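Side-chain contacts in metallocarboxypeptidase (Trypanosoma cruzi, PDB 3DWC), which probably releases C-terminal amino acids other than proline from peptides with broad specificity, as a metal-dependent carboxypeptidase of the M32 family: residues I136-F139 with R140-K144; H153-E156 with A157-I161. All blocks are in the same frame, centred on the assembly; numbering follows the deposited sequence.

Interaction 1 (I136-F139 with R140-K144)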
loop_
_atom_site.group_PDB
_atom_site.type_symbol
_atom_site.label_atom_id
_atom_site.label_comp_id
_atom_site.label_asym_id
_atom_site.label_seq_id
_atom_site.Cartn_x
_atom_site.Cartn_y
_atom_site.Cartn_z
ATOM N N ILE B 136 14.819 2.979 31.344
ATOM C CA ILE B 136 16.246 2.894 31.596
ATOM C C ILE B 136 16.631 1.540 32.203
ATOM O O ILE B 136 17.719 1.035 31.932
ATOM C CB ILE B 136 16.754 4.067 32.503
ATOM C CG1 ILE B 136 16.525 5.419 31.824
ATOM C CG2 ILE B 136 18.249 3.923 32.832
ATOM C CD1 ILE B 136 17.294 5.603 30.521
ATOM N N ALA B 137 15.758 0.946 33.017
ATOM C CA ALA B 137 16.049 -0.370 33.594
ATOM C C ALA B 137 15.894 -1.470 32.549
ATOM O O ALA B 137 16.646 -2.438 32.543
ATOM C CB ALA B 137 15.153 -0.639 34.795
ATOM N N LEU B 138 14.909 -1.305 31.670
ATOM C CA LEU B 138 14.687 -2.218 30.538
ATOM C C LEU B 138 15.867 -2.201 29.542
ATOM O O LEU B 138 16.325 -3.268 29.090
ATOM C CB LEU B 138 13.386 -1.839 29.814
ATOM C CG LEU B 138 12.661 -2.854 28.925
ATOM C CD1 LEU B 138 13.324 -2.963 27.565
ATOM C CD2 LEU B 138 12.562 -4.214 29.568
ATOM N N PHE B 139 16.344 -0.993 29.213
ATOM C CA PHE B 139 17.481 -0.799 28.294
ATOM C C PHE B 139 18.738 -1.421 28.837
ATOM O O PHE B 139 19.493 -2.054 28.084
ATOM C CB PHE B 139 17.781 0.690 28.068
ATOM C CG PHE B 139 16.715 1.439 27.336
ATOM C CD1 PHE B 139 16.450 2.757 27.659
ATOM C CD2 PHE B 139 15.994 0.851 26.287
ATOM C CE1 PHE B 139 15.488 3.467 26.981
ATOM C CE2 PHE B 139 15.043 1.560 25.607
ATOM C CZ PHE B 139 14.780 2.860 25.955
ATOM N N ARG B 140 18.982 -1.216 30.134
ATOM C CA ARG B 140 20.131 -1.827 30.811
ATOM C C ARG B 140 20.038 -3.342 30.753
ATOM O O ARG B 140 21.057 -4.031 30.604
ATOM C CB ARG B 140 20.210 -1.406 32.281
ATOM C CG ARG B 140 20.597 0.051 32.531
ATOM C CD ARG B 140 20.354 0.427 33.998
ATOM N NE ARG B 140 20.640 1.837 34.282
ATOM C CZ ARG B 140 20.410 2.432 35.451
ATOM N NH1 ARG B 140 20.713 3.721 35.620
ATOM N NH2 ARG B 140 19.870 1.748 36.455
ATOM N N GLU B 141 18.811 -3.852 30.891
ATOM C CA GLU B 141 18.555 -5.288 30.829
ATOM C C GLU B 141 18.704 -5.766 29.399
ATOM O O GLU B 141 19.253 -6.844 29.147
ATOM C CB GLU B 141 17.150 -5.619 31.336
ATOM C CG GLU B 141 16.872 -7.130 31.425
ATOM C CD GLU B 141 15.494 -7.457 31.979
ATOM O OE1 GLU B 141 14.634 -6.549 32.031
ATOM O OE2 GLU B 141 15.275 -8.635 32.349
ATOM N N GLU B 142 18.204 -4.960 28.467
ATOM C CA GLU B 142 18.364 -5.248 27.044
ATOM C C GLU B 142 19.842 -5.366 26.650
ATOM O O GLU B 142 20.244 -6.368 26.063
ATOM C CB GLU B 142 17.647 -4.208 26.179
ATOM C CG GLU B 142 17.589 -4.623 24.705
ATOM C CD GLU B 142 16.665 -3.766 23.850
ATOM O OE1 GLU B 142 15.924 -2.934 24.407
ATOM O OE2 GLU B 142 16.683 -3.932 22.604
ATOM N N GLY B 143 20.648 -4.370 27.008
ATOM C CA GLY B 143 22.091 -4.401 26.738
ATOM C C GLY B 143 22.748 -5.697 27.145
ATOM O O GLY B 143 23.515 -6.305 26.371
ATOM N N LYS B 144 22.461 -6.143 28.364
ATOM C CA LYS B 144 23.049 -7.384 28.852
ATOM C C LYS B 144 22.676 -8.605 27.989
ATOM O O LYS B 144 23.531 -9.435 27.659
ATOM C CB LYS B 144 22.665 -7.612 30.313
ATOM C CG LYS B 144 23.473 -6.780 31.291
ATOM C CD LYS B 144 23.132 -7.144 32.741
ATOM C CE LYS B 144 23.736 -6.149 33.739
ATOM N NZ LYS B 144 23.340 -4.727 33.449
#
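R140 lays its guanidinium against the CG2 methyl of I136, one helical turn back, which sits over one face of the flat group; R140 NE is 3.5 Å from I136 CG2. With CG anti to the carbonyl carbon (chi1 -70°) and the chain extended from CG to NE, R140 runs back toward the N-terminal end of the helix and crosses the isoleucine at a slant. The aliphatic part of the arginine also passes close to the preceding turn, R140 CG lying 3.1 Å from I136 O. That same carbonyl accepts R140 N in the helical ladder. R140 NH1 is hydrogen-bonded to L372 O, on helix 358-374, which ties this end of the side chain to a neighbouring helix. All this lies within helix 125-147, one of the long helices of this largely helical M32 carboxypeptidase, and the i to i+4 ladder continues with E141 N to A137 O, E142 N to L138 O and G143 N to F139 O; the last is nearly straight (172° at the hydrogen). On another side of the helix L138 spreads its two methyls between two acidic chains: L138 CD2 is 4.0 Å from E141 OE1, and L138 CD1 is 4.1 Å from E142 OE1. Both carboxylates have salt-bridge partners, E141 with R104, and E142 with K105 and R146. E142 OE1 also stands at the edge of the F139 ring, near its plane, 4.2 Å from F139 CD2, while that ring stacks with F417.

Interaction 2 (H153-E156 with A157-I161)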
loop_
_atom_site.group_PDB
_atom_site.type_symbol
_atom_site.label_atom_id
_atom_site.label_comp_id
_atom_site.label_asym_id
_atom_site.label_seq_id
_atom_site.Cartn_x
_atom_site.Cartn_y
_atom_site.Cartn_z
ATOM N N HIS B 153 30.132 -4.067 26.741
ATOM C CA HIS B 153 29.382 -3.147 27.574
ATOM C C HIS B 153 27.913 -3.111 27.075
ATOM O O HIS B 153 27.672 -3.051 25.874
ATOM C CB HIS B 153 30.044 -1.770 27.473
ATOM C CG HIS B 153 29.454 -0.746 28.386
ATOM N ND1 HIS B 153 28.098 -0.490 28.446
ATOM C CD2 HIS B 153 30.034 0.086 29.285
ATOM C CE1 HIS B 153 27.865 0.452 29.342
ATOM N NE2 HIS B 153 29.024 0.817 29.869
ATOM N N PRO B 154 26.924 -3.223 27.979
ATOM C CA PRO B 154 25.513 -3.168 27.544
ATOM C C PRO B 154 25.166 -2.117 26.481
ATOM O O PRO B 154 24.466 -2.440 25.521
ATOM C CB PRO B 154 24.748 -2.873 28.839
ATOM C CG PRO B 154 25.794 -2.898 29.970
ATOM C CD PRO B 154 27.034 -3.494 29.426
ATOM N N TYR B 155 25.644 -0.882 26.658
ATOM C CA TYR B 155 25.404 0.204 25.701
ATOM C C TYR B 155 26.044 -0.112 24.351
ATOM O O TYR B 155 25.461 0.137 23.321
ATOM C CB TYR B 155 25.929 1.551 26.230
ATOM C CG TYR B 155 25.483 2.769 25.426
ATOM C CD1 TYR B 155 24.166 2.925 25.016
ATOM C CD2 TYR B 155 26.379 3.757 25.085
ATOM C CE1 TYR B 155 23.759 4.040 24.284
ATOM C CE2 TYR B 155 25.985 4.876 24.341
ATOM C CZ TYR B 155 24.684 5.014 23.948
ATOM O OH TYR B 155 24.317 6.118 23.201
ATOM N N GLU B 156 27.242 -0.667 24.360
ATOM C CA GLU B 156 27.852 -1.142 23.134
ATOM C C GLU B 156 26.975 -2.180 22.413
ATOM O O GLU B 156 26.824 -2.136 21.194
ATOM C CB GLU B 156 29.243 -1.714 23.391
ATOM C CG GLU B 156 29.958 -2.030 22.104
ATOM C CD GLU B 156 31.407 -2.380 22.293
ATOM O OE1 GLU B 156 31.858 -3.330 21.610
ATOM O OE2 GLU B 156 32.097 -1.684 23.073
ATOM N N ALA B 157 26.408 -3.118 23.166
ATOM C CA ALA B 157 25.494 -4.127 22.596
ATOM C C ALA B 157 24.296 -3.446 21.943
ATOM O O ALA B 157 23.787 -3.911 20.906
ATOM C CB ALA B 157 25.054 -5.143 23.682
ATOM N N LEU B 158 23.870 -2.313 22.503
ATOM C CA LEU B 158 22.734 -1.579 21.966
ATOM C C LEU B 158 23.118 -0.742 20.728
ATOM O O LEU B 158 22.413 -0.753 19.719
ATOM C CB LEU B 158 22.070 -0.724 23.042
ATOM C CG LEU B 158 21.280 -1.484 24.140
ATOM C CD1 LEU B 158 21.001 -0.560 25.321
ATOM C CD2 LEU B 158 19.966 -2.068 23.615
ATOM N N VAL B 159 24.239 -0.035 20.798
ATOM C CA VAL B 159 24.696 0.754 19.650
ATOM C C VAL B 159 24.919 -0.164 18.436
ATOM O O VAL B 159 24.633 0.210 17.301
ATOM C CB VAL B 159 25.963 1.557 19.980
ATOM C CG1 VAL B 159 26.556 2.187 18.707
ATOM C CG2 VAL B 159 25.632 2.642 21.058
ATOM N N ASP B 160 25.393 -1.373 18.709
ATOM C CA ASP B 160 25.604 -2.401 17.705
ATOM C C ASP B 160 24.351 -2.744 16.900
ATOM O O ASP B 160 24.487 -3.195 15.783
ATOM C CB ASP B 160 26.144 -3.674 18.373
ATOM C CG ASP B 160 26.588 -4.739 17.362
ATOM O OD1 ASP B 160 27.668 -4.587 16.744
ATOM O OD2 ASP B 160 25.847 -5.734 17.188
ATOM N N ILE B 161 23.159 -2.534 17.457
ATOM C CA ILE B 161 21.921 -2.769 16.721
ATOM C C ILE B 161 21.907 -1.932 15.431
ATOM O O ILE B 161 21.556 -2.424 14.332
ATOM C CB ILE B 161 20.649 -2.434 17.588
ATOM C CG1 ILE B 161 20.572 -3.309 18.825
ATOM C CG2 ILE B 161 19.349 -2.604 16.779
ATOM C CD1 ILE B 161 19.462 -2.856 19.846
#
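V159 sets its CG2 methyl over one face of the Y155 ring in a CH-pi contact, 3.9 Å from the ring centroid and only 11° off the normal. The two residues lie a turn apart in the first turns of helix 154-162, a short helix whose N-cap is H153. The ring of H153 turns back on the helix start: its ND1 accepts Y155 N at 3.1 Å, with the donor close to the imidazole plane, and so satisfies an amide that has no preceding turn to bond to. Accepting through ND1 implies that this nitrogen carries no proton, while H153 NE2 bonds to D374 on its other side; the imidazole is thus held through both nitrogens. The H153 carbonyl starts the main-chain ladder by accepting A157 N. P154 O then takes L158 N, and E156 O takes D160 N. Y155 O receives V159 N at 2.8 Å along a nearly straight bond (168°), together with a weak, bent one from L158 N. The polar ends of the side chains find their partners beyond the helix. Y155 OH is hydrogen-bonded to E369 on helix 358-374, and E156 OE2 accepts the amide of L168 at the start of helix 168-196. D160 is gripped through both oxygens, OD1 by the amide of G165 and OD2 by a salt bridge to R89. Chi1 of 171° sends V159 CG1 anti to the backbone N and swings CG2 back over the preceding turn, where V159 CG2 also lies 3.4 Å from Y155 O.

How the interactions relate
From the N terminus, interaction 1 comes first, in the later half of helix 125-147; the chain then turns through a short connection and opens interaction 2 at the start of helix 154-162. The two are in series, neither nested nor crossing, and each closes only a turn of its own helix. Their centres are 10 Å apart, and the consecutive helices meet directly: L158 CD2 packs on E142 CG at 3.7 Å, A157 CB approaches G143 O, and P154 lies against the glycine CA. Helix 358-374 is shared, since M373 touches F139 and R140 in 136-144 and Y155 and L158 in 153-161. F417, from a loop, also meets both F139 and Y155.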